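Local coordinates for protein O-phospho-L-seryl-tRNA:Cys-tRNA synthase (Methanocaldococcus jannaschii DSM 2661, PDB 5X6B) that probably converts O-phosphoserine carried on tRNA(Cys) into cysteine in a pyridoxal phosphate-dependent reaction that yields Cys-tRNA(Cys), at residues I197-V202 / N210-V215; K126-H131 / G264-S269; D106-K109 / C115-P118; P118-R123 / L291-R296; R325-E330 / M392-L397. All blocks are in the same frame, centred on the assembly; numbering follows the deposited sequence.

Contact 1: residues I197-V202 / N210-V215; sequences ILLTHV and NDAKKV
This is a buried strand-to-helix contact within a beta-alpha-beta crossover: Leu199 and Ile197 of strand 194-200 pack under Ala212 and Val215 of helix 212-221, which leads on to the neighbouring parallel strand 226-229 of the central seven-stranded sheet. Alternate strand residues point at the helix, and Leu199 is the hub. Its CG lies anti to the backbone N (chi1 175°), which carries CD2 out to the first helical turn. Leu199 CD2 sits 3.7 Å from Val215 CG2 and 3.8 Å from Ala212 CA. Val215 uses its two branches separately: CG2 goes to Leu199, while Val215 CG1 approaches Ile197 CG2 at 3.8 Å. Both pairs cross at a slant. The same layer is closed by Tyr180 of helix 179-188, which touches Ile197, Leu199 and Val215, and by Phe226 of the next strand. Where the strand ends, the chain doubles back so that His201 and Asn210 come side by side, their CA atoms 5.6 Å apart. His201 ND1 is hydrogen-bonded to Thr233 OG1. The opposite part of the ring meets the other segment: the backbone O of Asn210 lies at its edge, in the ring plane, 3.4 Å from His201 CD2.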
# COMPACT_ATOMS: atom_id res chain seq x y z
N ILE B 197 25.70 -18.36 2.10
CA ILE B 197 25.26 -18.88 3.39
C ILE B 197 23.99 -18.16 3.85
O ILE B 197 23.94 -16.93 3.89
CB ILE B 197 26.35 -18.73 4.45
CG1 ILE B 197 27.62 -19.46 4.01
CG2 ILE B 197 25.87 -19.27 5.79
CD1 ILE B 197 28.79 -19.23 4.91
N LEU B 198 22.96 -18.94 4.18
CA LEU B 198 21.65 -18.40 4.52
C LEU B 198 21.19 -18.86 5.90
O LEU B 198 21.21 -20.05 6.21
CB LEU B 198 20.63 -18.79 3.45
CG LEU B 198 19.22 -18.20 3.50
CD1 LEU B 198 18.69 -18.01 2.08
CD2 LEU B 198 18.26 -19.08 4.29
N LEU B 199 20.76 -17.91 6.73
CA LEU B 199 20.22 -18.25 8.04
C LEU B 199 18.82 -17.66 8.25
O LEU B 199 18.64 -16.44 8.22
CB LEU B 199 21.15 -17.76 9.16
CG LEU B 199 20.62 -17.95 10.59
CD1 LEU B 199 20.38 -19.43 10.90
CD2 LEU B 199 21.56 -17.32 11.61
N THR B 200 17.84 -18.54 8.44
CA THR B 200 16.50 -18.10 8.79
C THR B 200 16.52 -17.60 10.22
O THR B 200 16.53 -18.40 11.16
CB THR B 200 15.48 -19.24 8.64
OG1 THR B 200 15.52 -19.75 7.30
CG2 THR B 200 14.08 -18.73 8.92
N HIS B 201 16.53 -16.28 10.39
CA HIS B 201 16.74 -15.67 11.71
C HIS B 201 15.71 -16.13 12.73
O HIS B 201 16.06 -16.41 13.88
CB HIS B 201 16.71 -14.15 11.59
CG HIS B 201 17.37 -13.45 12.74
ND1 HIS B 201 17.38 -12.07 12.86
CD2 HIS B 201 18.04 -13.93 13.81
CE1 HIS B 201 18.02 -11.74 13.97
NE2 HIS B 201 18.43 -12.85 14.56
N VAL B 202 14.45 -16.18 12.31
CA VAL B 202 13.41 -16.87 13.06
C VAL B 202 12.61 -17.72 12.07
O VAL B 202 12.04 -17.20 11.11
CB VAL B 202 12.47 -15.88 13.81
CG1 VAL B 202 11.18 -16.57 14.22
CG2 VAL B 202 13.16 -15.31 15.03
N ASN B 210 17.74 -17.20 16.52
CA ASN B 210 19.06 -17.79 16.34
C ASN B 210 20.16 -16.74 16.49
O ASN B 210 19.99 -15.59 16.08
CB ASN B 210 19.16 -18.46 14.96
CG ASN B 210 18.24 -19.66 14.83
OD1 ASN B 210 17.27 -19.64 14.07
ND2 ASN B 210 18.56 -20.73 15.55
N ASP B 211 21.28 -17.13 17.09
CA ASP B 211 22.40 -16.21 17.27
C ASP B 211 23.12 -15.98 15.94
O ASP B 211 24.07 -16.68 15.60
CB ASP B 211 23.38 -16.75 18.31
CG ASP B 211 24.43 -15.72 18.72
OD1 ASP B 211 24.27 -14.54 18.35
OD2 ASP B 211 25.40 -16.10 19.40
N ALA B 212 22.65 -14.99 15.19
CA ALA B 212 23.12 -14.73 13.83
C ALA B 212 24.61 -14.43 13.75
O ALA B 212 25.24 -14.66 12.72
CB ALA B 212 22.32 -13.59 13.21
N LYS B 213 25.18 -13.90 14.84
CA LYS B 213 26.57 -13.47 14.83
C LYS B 213 27.51 -14.65 14.61
O LYS B 213 28.54 -14.52 13.95
CB LYS B 213 26.93 -12.76 16.13
CG LYS B 213 28.30 -12.10 16.11
CD LYS B 213 28.54 -11.25 17.34
CE LYS B 213 29.85 -10.48 17.24
NZ LYS B 213 30.07 -9.61 18.42
N LYS B 214 27.14 -15.80 15.15
CA LYS B 214 27.97 -17.00 15.05
C LYS B 214 28.07 -17.47 13.60
O LYS B 214 29.17 -17.78 13.12
CB LYS B 214 27.43 -18.11 15.95
CG LYS B 214 28.15 -18.24 17.29
CD LYS B 214 29.67 -18.10 17.14
CE LYS B 214 30.41 -18.67 18.34
NZ LYS B 214 31.85 -18.25 18.34
N VAL B 215 26.94 -17.53 12.91
CA VAL B 215 26.94 -17.91 11.51
C VAL B 215 27.64 -16.84 10.69
O VAL B 215 28.26 -17.12 9.66
CB VAL B 215 25.51 -18.13 10.98
CG1 VAL B 215 25.54 -18.63 9.55
CG2 VAL B 215 24.77 -19.13 11.86

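Contact 2: residues K126-H131 / G264-S269; sequences KFIVMH and GILAFS
Ile128 and Val129, consecutive residues of helix 122-132, close over Leu266 of strand 264-268 in a small, wholly apolar contact. Followed along the helix, the segment starts with Lys126, whose extended chain leaves the contact and ends at the hydroxyls of Ser150 and Thr149. Phe127, also directed elsewhere, makes a cation-pi pair with Arg156. Ile128 then turns to the strand. Ile128 CG2, anti to the backbone N, meets Leu266 CD2 at 3.8 Å. Val129 comes next and brings CG1, the branch beside its own backbone N (chi1 -62°), up to the two tips of the leucine: Val129 CG1 is 3.9 Å from Leu266 CD1 and equally far from Leu266 CD2. Leu266 therefore offers CD2 to both helix residues and CD1 to one, its fork opening onto the helix. Ile276 of helix 273-276 touches Ile128 and Val129 alike, extending the apolar layer, and Phe248 of strand 248-252 backs Val129. A helix packed on strand 264-268, which runs antiparallel to its neighbours in the mixed seven-stranded sheet, is the arrangement of the large domain of fold-type I pyridoxal phosphate enzymes.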
# COMPACT_ATOMS: atom_id res chain seq x y z
N LYS B 126 15.58 -12.64 -1.64
CA LYS B 126 16.43 -13.82 -1.66
C LYS B 126 16.82 -14.16 -3.08
O LYS B 126 18.00 -14.36 -3.39
CB LYS B 126 15.73 -15.02 -1.03
CG LYS B 126 15.39 -14.89 0.44
CD LYS B 126 14.55 -16.09 0.85
CE LYS B 126 14.05 -15.98 2.26
NZ LYS B 126 13.14 -17.11 2.57
N PHE B 127 15.82 -14.23 -3.95
CA PHE B 127 16.03 -14.57 -5.34
C PHE B 127 17.01 -13.61 -6.00
O PHE B 127 17.85 -14.02 -6.79
CB PHE B 127 14.72 -14.58 -6.12
CG PHE B 127 14.90 -14.82 -7.59
CD1 PHE B 127 15.36 -16.05 -8.04
CD2 PHE B 127 14.63 -13.83 -8.51
CE1 PHE B 127 15.54 -16.28 -9.39
CE2 PHE B 127 14.80 -14.05 -9.86
CZ PHE B 127 15.26 -15.28 -10.30
N ILE B 128 16.90 -12.33 -5.65
CA ILE B 128 17.77 -11.30 -6.21
C ILE B 128 19.24 -11.57 -5.90
O ILE B 128 20.07 -11.56 -6.80
CB ILE B 128 17.39 -9.90 -5.70
CG1 ILE B 128 16.16 -9.40 -6.45
CG2 ILE B 128 18.53 -8.92 -5.92
CD1 ILE B 128 15.56 -8.15 -5.87
N VAL B 129 19.56 -11.82 -4.63
CA VAL B 129 20.95 -12.06 -4.26
C VAL B 129 21.42 -13.42 -4.78
O VAL B 129 22.59 -13.58 -5.13
CB VAL B 129 21.18 -11.96 -2.73
CG1 VAL B 129 20.84 -10.57 -2.23
CG2 VAL B 129 20.38 -13.02 -1.98
N MET B 130 20.52 -14.39 -4.83
CA MET B 130 20.85 -15.70 -5.37
C MET B 130 21.13 -15.61 -6.86
O MET B 130 21.85 -16.44 -7.42
CB MET B 130 19.71 -16.70 -5.12
CG MET B 130 19.62 -17.23 -3.71
SD MET B 130 18.30 -18.45 -3.59
CE MET B 130 18.33 -18.81 -1.83
N HIS B 131 20.56 -14.60 -7.50
CA HIS B 131 20.64 -14.47 -8.95
C HIS B 131 21.80 -13.57 -9.37
O HIS B 131 22.35 -13.73 -10.46
CB HIS B 131 19.32 -13.92 -9.49
CG HIS B 131 19.23 -13.90 -10.98
ND1 HIS B 131 19.61 -12.81 -11.73
CD2 HIS B 131 18.81 -14.83 -11.86
CE1 HIS B 131 19.43 -13.07 -13.02
NE2 HIS B 131 18.95 -14.30 -13.12
N GLY B 264 8.74 -5.47 0.85
CA GLY B 264 9.84 -5.99 1.64
C GLY B 264 11.07 -5.13 1.44
O GLY B 264 11.04 -4.14 0.70
N ILE B 265 12.16 -5.50 2.10
CA ILE B 265 13.40 -4.74 2.01
C ILE B 265 14.57 -5.68 1.80
O ILE B 265 14.63 -6.75 2.39
CB ILE B 265 13.63 -3.89 3.28
CG1 ILE B 265 12.56 -2.81 3.40
CG2 ILE B 265 15.00 -3.23 3.25
CD1 ILE B 265 12.59 -1.81 2.28
N LEU B 266 15.49 -5.28 0.92
CA LEU B 266 16.77 -5.96 0.80
C LEU B 266 17.86 -4.99 1.21
O LEU B 266 18.06 -3.96 0.56
CB LEU B 266 17.00 -6.47 -0.62
CG LEU B 266 18.38 -7.08 -0.93
CD1 LEU B 266 18.67 -8.25 0.00
CD2 LEU B 266 18.46 -7.53 -2.38
N ALA B 267 18.54 -5.29 2.31
CA ALA B 267 19.65 -4.47 2.76
C ALA B 267 20.95 -5.19 2.47
O ALA B 267 21.01 -6.41 2.52
CB ALA B 267 19.52 -4.16 4.24
N PHE B 268 21.99 -4.43 2.15
CA PHE B 268 23.26 -5.03 1.74
C PHE B 268 24.44 -4.08 1.90
O PHE B 268 24.29 -2.86 1.93
CB PHE B 268 23.17 -5.51 0.28
CG PHE B 268 22.74 -4.44 -0.69
CD1 PHE B 268 23.68 -3.64 -1.32
CD2 PHE B 268 21.40 -4.24 -0.98
CE1 PHE B 268 23.30 -2.66 -2.22
CE2 PHE B 268 21.01 -3.26 -1.88
CZ PHE B 268 21.96 -2.47 -2.50
N SER B 269 25.63 -4.67 2.01
CA SER B 269 26.87 -3.90 2.17
C SER B 269 27.32 -3.28 0.86
O SER B 269 27.01 -3.80 -0.22
CB SER B 269 27.97 -4.80 2.73
OG SER B 269 28.28 -5.85 1.82

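Contact 3: residues D106-K109 / C115-P118; sequences DIAK and CARP
Ala116 of strand 115-119 turns its methyl onto the last turns of helix 100-111, where Ile107 and Ala108 receive it. The three side chains form a small triangle. Ile107 comes alongside with its short branch: Ile107 CG2 lies 3.6 Å from Ala116 CB, while the CG1 arm, anti to the backbone N (chi1 -163°), leads away from the strand. That torsion turns the CG2 methyl, held between the backbone N and the carbonyl carbon, to the strand. Ile107 also touches Met257 in a loop. Ala108 points toward the strand, with Ala108 CB 4.4 Å from Ala116 CB and just as far from the carbonyl carbon of Cys115, a looser touch. With alanine on both sides the backbones come near, Ala108 CA and Ala116 CA being 5.6 Å apart. The residues flanking Ala116 in the strand point away from the helix, as the alternation of a strand requires. Arg117 nevertheless folds back along its own chain: Arg117 NH1 donates to Ala116 O at 2.9 Å, with an N-H...O angle of 150°, from a position tilted 31° out of the carbonyl plane. This oxygen lies on the side of the strand turned away from strand 264-268, so its partner here is the guanidinium and not that strand, while NH2 of the same group forms a salt bridge with Glu287. Asp106, on another side of the helix, is hydrogen-bonded to Tyr44 of the second subunit. The whole is an alpha-beta unit in which the helix leads through a short loop into the strand that is outermost, within this chain, in the seven-stranded sheet of the fold-type I large domain.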
# COMPACT_ATOMS: atom_id res chain seq x y z
N ASP B 106 17.00 5.71 5.71
CA ASP B 106 16.56 5.57 7.10
C ASP B 106 16.37 4.10 7.46
O ASP B 106 16.68 3.68 8.58
CB ASP B 106 15.27 6.35 7.35
CG ASP B 106 15.48 7.85 7.30
OD1 ASP B 106 16.64 8.29 7.40
OD2 ASP B 106 14.48 8.59 7.15
N ILE B 107 15.86 3.32 6.52
CA ILE B 107 15.66 1.89 6.75
C ILE B 107 17.02 1.19 6.77
O ILE B 107 17.17 0.10 7.33
CB ILE B 107 14.74 1.26 5.68
CG1 ILE B 107 14.21 -0.10 6.15
CG2 ILE B 107 15.47 1.09 4.36
CD1 ILE B 107 13.29 0.00 7.34
N ALA B 108 18.03 1.83 6.18
CA ALA B 108 19.38 1.30 6.19
C ALA B 108 20.02 1.51 7.56
O ALA B 108 20.60 0.58 8.13
CB ALA B 108 20.22 1.95 5.10
N LYS B 109 19.91 2.73 8.08
CA LYS B 109 20.41 3.03 9.42
C LYS B 109 19.72 2.15 10.45
O LYS B 109 20.35 1.61 11.36
CB LYS B 109 20.19 4.50 9.78
CG LYS B 109 20.98 5.50 8.95
CD LYS B 109 20.74 6.91 9.46
CE LYS B 109 21.51 7.95 8.64
NZ LYS B 109 21.26 9.33 9.12
N CYS B 115 23.40 -0.24 2.55
CA CYS B 115 22.44 0.10 1.51
C CYS B 115 21.14 -0.67 1.70
O CYS B 115 21.09 -1.63 2.46
CB CYS B 115 23.02 -0.21 0.13
SG CYS B 115 24.75 0.25 -0.10
N ALA B 116 20.10 -0.24 0.98
CA ALA B 116 18.81 -0.92 1.03
C ALA B 116 18.04 -0.73 -0.28
O ALA B 116 18.20 0.28 -0.95
CB ALA B 116 17.99 -0.43 2.21
N ARG B 117 17.21 -1.71 -0.62
CA ARG B 117 16.35 -1.61 -1.80
C ARG B 117 14.96 -2.17 -1.50
O ARG B 117 14.83 -3.16 -0.77
CB ARG B 117 16.96 -2.35 -2.99
CG ARG B 117 18.14 -1.64 -3.65
CD ARG B 117 17.72 -0.34 -4.31
NE ARG B 117 18.81 0.30 -5.04
CZ ARG B 117 19.64 1.21 -4.52
NH1 ARG B 117 19.51 1.58 -3.25
NH2 ARG B 117 20.59 1.74 -5.26
N PRO B 118 13.92 -1.54 -2.05
CA PRO B 118 12.55 -2.04 -1.90
C PRO B 118 12.30 -3.27 -2.77
O PRO B 118 12.78 -3.32 -3.90
CB PRO B 118 11.69 -0.87 -2.37
CG PRO B 118 12.57 -0.15 -3.33
CD PRO B 118 13.96 -0.28 -2.81

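Contact 4: residues P118-R123 / L291-R296; sequences PTHGAR and LGCTSR
His120 reaches from the turn between strand 115-119 and helix 122-132 to Cys293 and Arg296 in the loop ahead of helix 298-305. CB leaves the backbone at an angle to that loop, and CG, set beside the backbone N (chi1 -59°), swings the imidazole towards it. The far end of the ring does the touching: His120 CE1 and NE2 are each 3.8 Å from Arg296 NH2, which sits at the ring edge. The two planes are turned 49° apart, so the groups do not stack. Cys293 SG approaches obliquely, 4.5 Å from His120 NE2. That nitrogen is hydrogen-bonded to Glu124 OE2 of the second subunit, and the same oxygen forms a salt bridge with Arg296 NH2. Beside this cluster Pro118 lays its ring against Ser295, Pro118 CG to Ser295 CB at 3.7 Å. Thr119 OG1 donates to Gly121 O at 2.8 Å across the turn, from above the carbonyl plane. Gly121 is the N-cap of the helix whose next two backbone amides, of Ala122 and Arg123, are hydrogen-bonded to the phosphate of the cofactor-bearing residue 255. Arg296 NH1 makes a weak hydrogen bond to the modified lysine of the second subunit. One carboxylate from that subunit thus ties His120 to Arg296, consistent with a cofactor site completed across the dimer interface.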
# COMPACT_ATOMS: atom_id res chain seq x y z
N PRO B 118 13.92 -1.54 -2.05
CA PRO B 118 12.55 -2.04 -1.90
C PRO B 118 12.30 -3.27 -2.77
O PRO B 118 12.78 -3.32 -3.90
CB PRO B 118 11.69 -0.87 -2.37
CG PRO B 118 12.57 -0.15 -3.33
CD PRO B 118 13.96 -0.28 -2.81
N THR B 119 11.56 -4.23 -2.24
CA THR B 119 11.25 -5.46 -2.96
C THR B 119 9.77 -5.79 -2.83
O THR B 119 9.04 -5.14 -2.09
CB THR B 119 12.08 -6.65 -2.44
OG1 THR B 119 11.79 -6.86 -1.05
CG2 THR B 119 13.56 -6.40 -2.62
N HIS B 120 9.34 -6.83 -3.55
CA HIS B 120 7.98 -7.32 -3.43
C HIS B 120 7.86 -8.32 -2.28
O HIS B 120 6.91 -9.10 -2.22
CB HIS B 120 7.52 -7.98 -4.74
CG HIS B 120 7.56 -7.07 -5.93
ND1 HIS B 120 6.88 -5.86 -5.95
CD2 HIS B 120 8.16 -7.18 -7.12
CE1 HIS B 120 7.08 -5.28 -7.12
NE2 HIS B 120 7.85 -6.06 -7.85
N GLY B 121 8.83 -8.29 -1.38
CA GLY B 121 8.85 -9.22 -0.26
C GLY B 121 10.20 -9.86 -0.01
O GLY B 121 11.18 -9.57 -0.70
N ALA B 122 10.25 -10.73 1.00
CA ALA B 122 11.48 -11.43 1.36
C ALA B 122 11.85 -12.49 0.31
O ALA B 122 13.02 -12.78 0.11
CB ALA B 122 11.34 -12.06 2.74
N ARG B 123 10.83 -13.06 -0.33
CA ARG B 123 11.03 -13.97 -1.46
C ARG B 123 11.96 -13.35 -2.49
O ARG B 123 13.04 -13.87 -2.76
CB ARG B 123 9.69 -14.31 -2.12
CG ARG B 123 8.77 -15.20 -1.32
CD ARG B 123 7.33 -15.10 -1.83
NE ARG B 123 6.42 -16.04 -1.18
CZ ARG B 123 5.77 -15.80 -0.05
NH1 ARG B 123 5.93 -14.65 0.58
NH2 ARG B 123 4.96 -16.72 0.46
N LEU B 291 14.04 -5.11 -12.12
CA LEU B 291 13.38 -4.93 -13.41
C LEU B 291 13.17 -3.44 -13.63
O LEU B 291 12.16 -3.02 -14.20
CB LEU B 291 12.06 -5.71 -13.49
CG LEU B 291 12.20 -7.22 -13.65
CD1 LEU B 291 10.84 -7.89 -13.76
CD2 LEU B 291 13.06 -7.55 -14.86
N GLY B 292 14.13 -2.66 -13.14
CA GLY B 292 14.12 -1.21 -13.25
C GLY B 292 12.96 -0.54 -12.53
O GLY B 292 12.78 0.67 -12.64
N CYS B 293 12.18 -1.32 -11.79
CA CYS B 293 10.88 -0.85 -11.34
C CYS B 293 10.97 0.26 -10.31
O CYS B 293 11.71 0.18 -9.32
CB CYS B 293 10.04 -2.02 -10.78
SG CYS B 293 10.35 -2.52 -9.07
N THR B 294 10.21 1.31 -10.57
CA THR B 294 9.94 2.37 -9.62
C THR B 294 9.18 1.83 -8.41
O THR B 294 8.18 2.43 -8.01
CB THR B 294 9.11 3.50 -10.27
OG1 THR B 294 8.20 2.92 -11.22
CG2 THR B 294 10.00 4.49 -10.99
N SER B 295 9.67 0.73 -7.82
CA SER B 295 8.93 -0.17 -6.91
C SER B 295 7.67 0.47 -6.35
O SER B 295 7.71 1.31 -5.45
CB SER B 295 9.83 -0.66 -5.78
OG SER B 295 10.44 -1.89 -6.14
N ARG B 296 6.55 0.05 -6.92
CA ARG B 296 5.42 0.93 -7.17
C ARG B 296 4.26 0.87 -6.19
O ARG B 296 4.13 -0.07 -5.40
CB ARG B 296 4.90 0.65 -8.58
CG ARG B 296 5.97 0.76 -9.64
CD ARG B 296 5.77 -0.26 -10.74
NE ARG B 296 6.10 -1.62 -10.30
CZ ARG B 296 5.93 -2.70 -11.05
NH1 ARG B 296 5.42 -2.58 -12.27
NH2 ARG B 296 6.25 -3.90 -10.59

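Contact 5: residues R325-E330 / M392-L397; sequences RYVVDE and MSVYGL
A single valine carries the whole helix side of this contact: Val327 of helix 317-331 gives one methyl to Met392 and the other to Val394, two residues at the end of strand 389-392 and just beyond it. Val327 CG1, anti to the backbone N (chi1 173°), meets Met392 CE at 3.7 Å. The methionine gets there by a bend: its chain is extended at chi2 but turns at the sulfur (chi3 -70°), bringing the terminal methyl round to the valine. Val327 CG2 faces Val394 tip to tip, 3.9 Å from CG1 and equally far from CG2 of that residue, so it rests in the fork between them. Ser393, between the two touching residues, points the other way and shapes the loop. Ser393 OG accepts from Tyr395 N at 3.3 Å, closing an ST turn, and is also bonded to Asp347. A type II turn follows, in which Leu397 N donates to Val394 O at 3.1 Å and Gly396 takes the positive phi of the third position. Val402 of helix 399-415 and Ile349 of strand 349-352 press on Val327 too, placing it in the core between the helices and the three-stranded antiparallel sheet of this part of the chain. No polar atom takes part across the two segments. Contact between them is therefore purely by hydrophobic and van der Waals packing, whereas the polar bonds of the loop lie within it or run to other parts of the chain, such as Glu320, which takes Gly396 N.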
# COMPACT_ATOMS: atom_id res chain seq x y z
N ARG B 325 4.51 -15.19 26.41
CA ARG B 325 4.84 -16.11 27.48
C ARG B 325 3.67 -16.30 28.43
O ARG B 325 3.51 -17.38 29.01
CB ARG B 325 6.07 -15.62 28.25
CG ARG B 325 7.32 -15.64 27.39
CD ARG B 325 8.56 -15.22 28.15
NE ARG B 325 9.70 -15.15 27.25
CZ ARG B 325 10.92 -14.75 27.61
NH1 ARG B 325 11.16 -14.38 28.86
NH2 ARG B 325 11.90 -14.71 26.71
N TYR B 326 2.84 -15.27 28.58
CA TYR B 326 1.60 -15.40 29.34
C TYR B 326 0.71 -16.47 28.73
O TYR B 326 0.12 -17.28 29.45
CB TYR B 326 0.85 -14.07 29.41
CG TYR B 326 -0.54 -14.19 30.00
CD1 TYR B 326 -0.73 -14.25 31.37
CD2 TYR B 326 -1.66 -14.25 29.17
CE1 TYR B 326 -2.00 -14.37 31.91
CE2 TYR B 326 -2.93 -14.36 29.70
CZ TYR B 326 -3.09 -14.42 31.07
OH TYR B 326 -4.36 -14.53 31.59
N VAL B 327 0.61 -16.47 27.41
CA VAL B 327 -0.19 -17.45 26.68
C VAL B 327 0.36 -18.86 26.86
O VAL B 327 -0.40 -19.79 27.14
CB VAL B 327 -0.27 -17.11 25.18
CG1 VAL B 327 -0.95 -18.22 24.41
CG2 VAL B 327 -1.00 -15.78 24.97
N VAL B 328 1.67 -19.01 26.68
CA VAL B 328 2.31 -20.32 26.83
C VAL B 328 2.12 -20.88 28.24
O VAL B 328 1.64 -22.01 28.40
CB VAL B 328 3.82 -20.27 26.51
CG1 VAL B 328 4.51 -21.53 27.00
CG2 VAL B 328 4.04 -20.08 25.02
N ASP B 329 2.48 -20.09 29.25
CA ASP B 329 2.38 -20.53 30.64
C ASP B 329 0.95 -20.92 30.99
O ASP B 329 0.71 -21.81 31.80
CB ASP B 329 2.87 -19.43 31.59
CG ASP B 329 4.35 -19.14 31.43
OD1 ASP B 329 5.07 -19.97 30.85
OD2 ASP B 329 4.79 -18.07 31.91
N GLU B 330 -0.01 -20.25 30.36
CA GLU B 330 -1.41 -20.41 30.73
C GLU B 330 -2.07 -21.59 30.03
O GLU B 330 -2.84 -22.33 30.64
CB GLU B 330 -2.17 -19.12 30.42
CG GLU B 330 -3.45 -18.95 31.20
CD GLU B 330 -3.23 -18.71 32.67
OE1 GLU B 330 -2.14 -18.22 33.05
OE2 GLU B 330 -4.15 -19.01 33.46
N MET B 392 -0.11 -20.16 16.60
CA MET B 392 -0.78 -18.91 16.91
C MET B 392 0.20 -17.83 17.34
O MET B 392 1.35 -18.11 17.70
CB MET B 392 -1.82 -19.13 18.00
CG MET B 392 -1.31 -19.90 19.20
SD MET B 392 -2.54 -20.03 20.52
CE MET B 392 -2.57 -18.34 21.09
N SER B 393 -0.26 -16.59 17.29
CA SER B 393 0.49 -15.47 17.80
C SER B 393 -0.51 -14.45 18.31
O SER B 393 -1.58 -14.27 17.72
CB SER B 393 1.40 -14.87 16.72
OG SER B 393 2.17 -13.80 17.22
N VAL B 394 -0.19 -13.80 19.42
CA VAL B 394 -1.05 -12.76 19.96
C VAL B 394 -0.31 -11.43 19.84
O VAL B 394 -0.67 -10.45 20.48
CB VAL B 394 -1.46 -13.01 21.43
CG1 VAL B 394 -2.20 -14.34 21.54
CG2 VAL B 394 -0.24 -12.98 22.36
N TYR B 395 0.72 -11.43 19.01
CA TYR B 395 1.47 -10.21 18.75
C TYR B 395 0.55 -9.08 18.33
O TYR B 395 -0.34 -9.26 17.50
CB TYR B 395 2.53 -10.43 17.67
CG TYR B 395 3.36 -9.19 17.41
CD1 TYR B 395 4.52 -8.95 18.13
CD2 TYR B 395 2.96 -8.25 16.47
CE1 TYR B 395 5.26 -7.81 17.91
CE2 TYR B 395 3.70 -7.11 16.24
CZ TYR B 395 4.85 -6.89 16.97
OH TYR B 395 5.60 -5.76 16.75
N GLY B 396 0.77 -7.90 18.90
CA GLY B 396 0.01 -6.73 18.52
C GLY B 396 -1.37 -6.64 19.13
O GLY B 396 -2.03 -5.60 19.02
N LEU B 397 -1.83 -7.71 19.77
CA LEU B 397 -3.12 -7.69 20.45
C LEU B 397 -3.07 -6.86 21.73
O LEU B 397 -2.04 -6.79 22.40
CB LEU B 397 -3.58 -9.10 20.78
CG LEU B 397 -4.08 -9.95 19.62
CD1 LEU B 397 -4.50 -11.33 20.12
CD2 LEU B 397 -5.23 -9.26 18.92

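In the fold
Contacts 2, 3 and 4 cluster on one side of the chain, their centres about 10 to 13 Å apart, and all reach the second subunit. Strand 115-119 serves contacts 3 and 4, which share Pro118, and pairs with strand 264-268 of contact 2; helix 122-132 serves contacts 2 and 4. Contact 1 uses an inner strand of the same seven-stranded sheet, its centre about 16 Å from that of contact 2, which it touches through Leu198 and Met130. Along the chain contact 3 closes first, and contact 4 spans contact 2, which spans contact 1. Contact 5 comes last, its centre about 24 to 33 Å from theirs, beside a separate antiparallel sheet. The part built on the seven-stranded sheet, with the cofactor lysine beside it, and the C-terminal part have distinct cores.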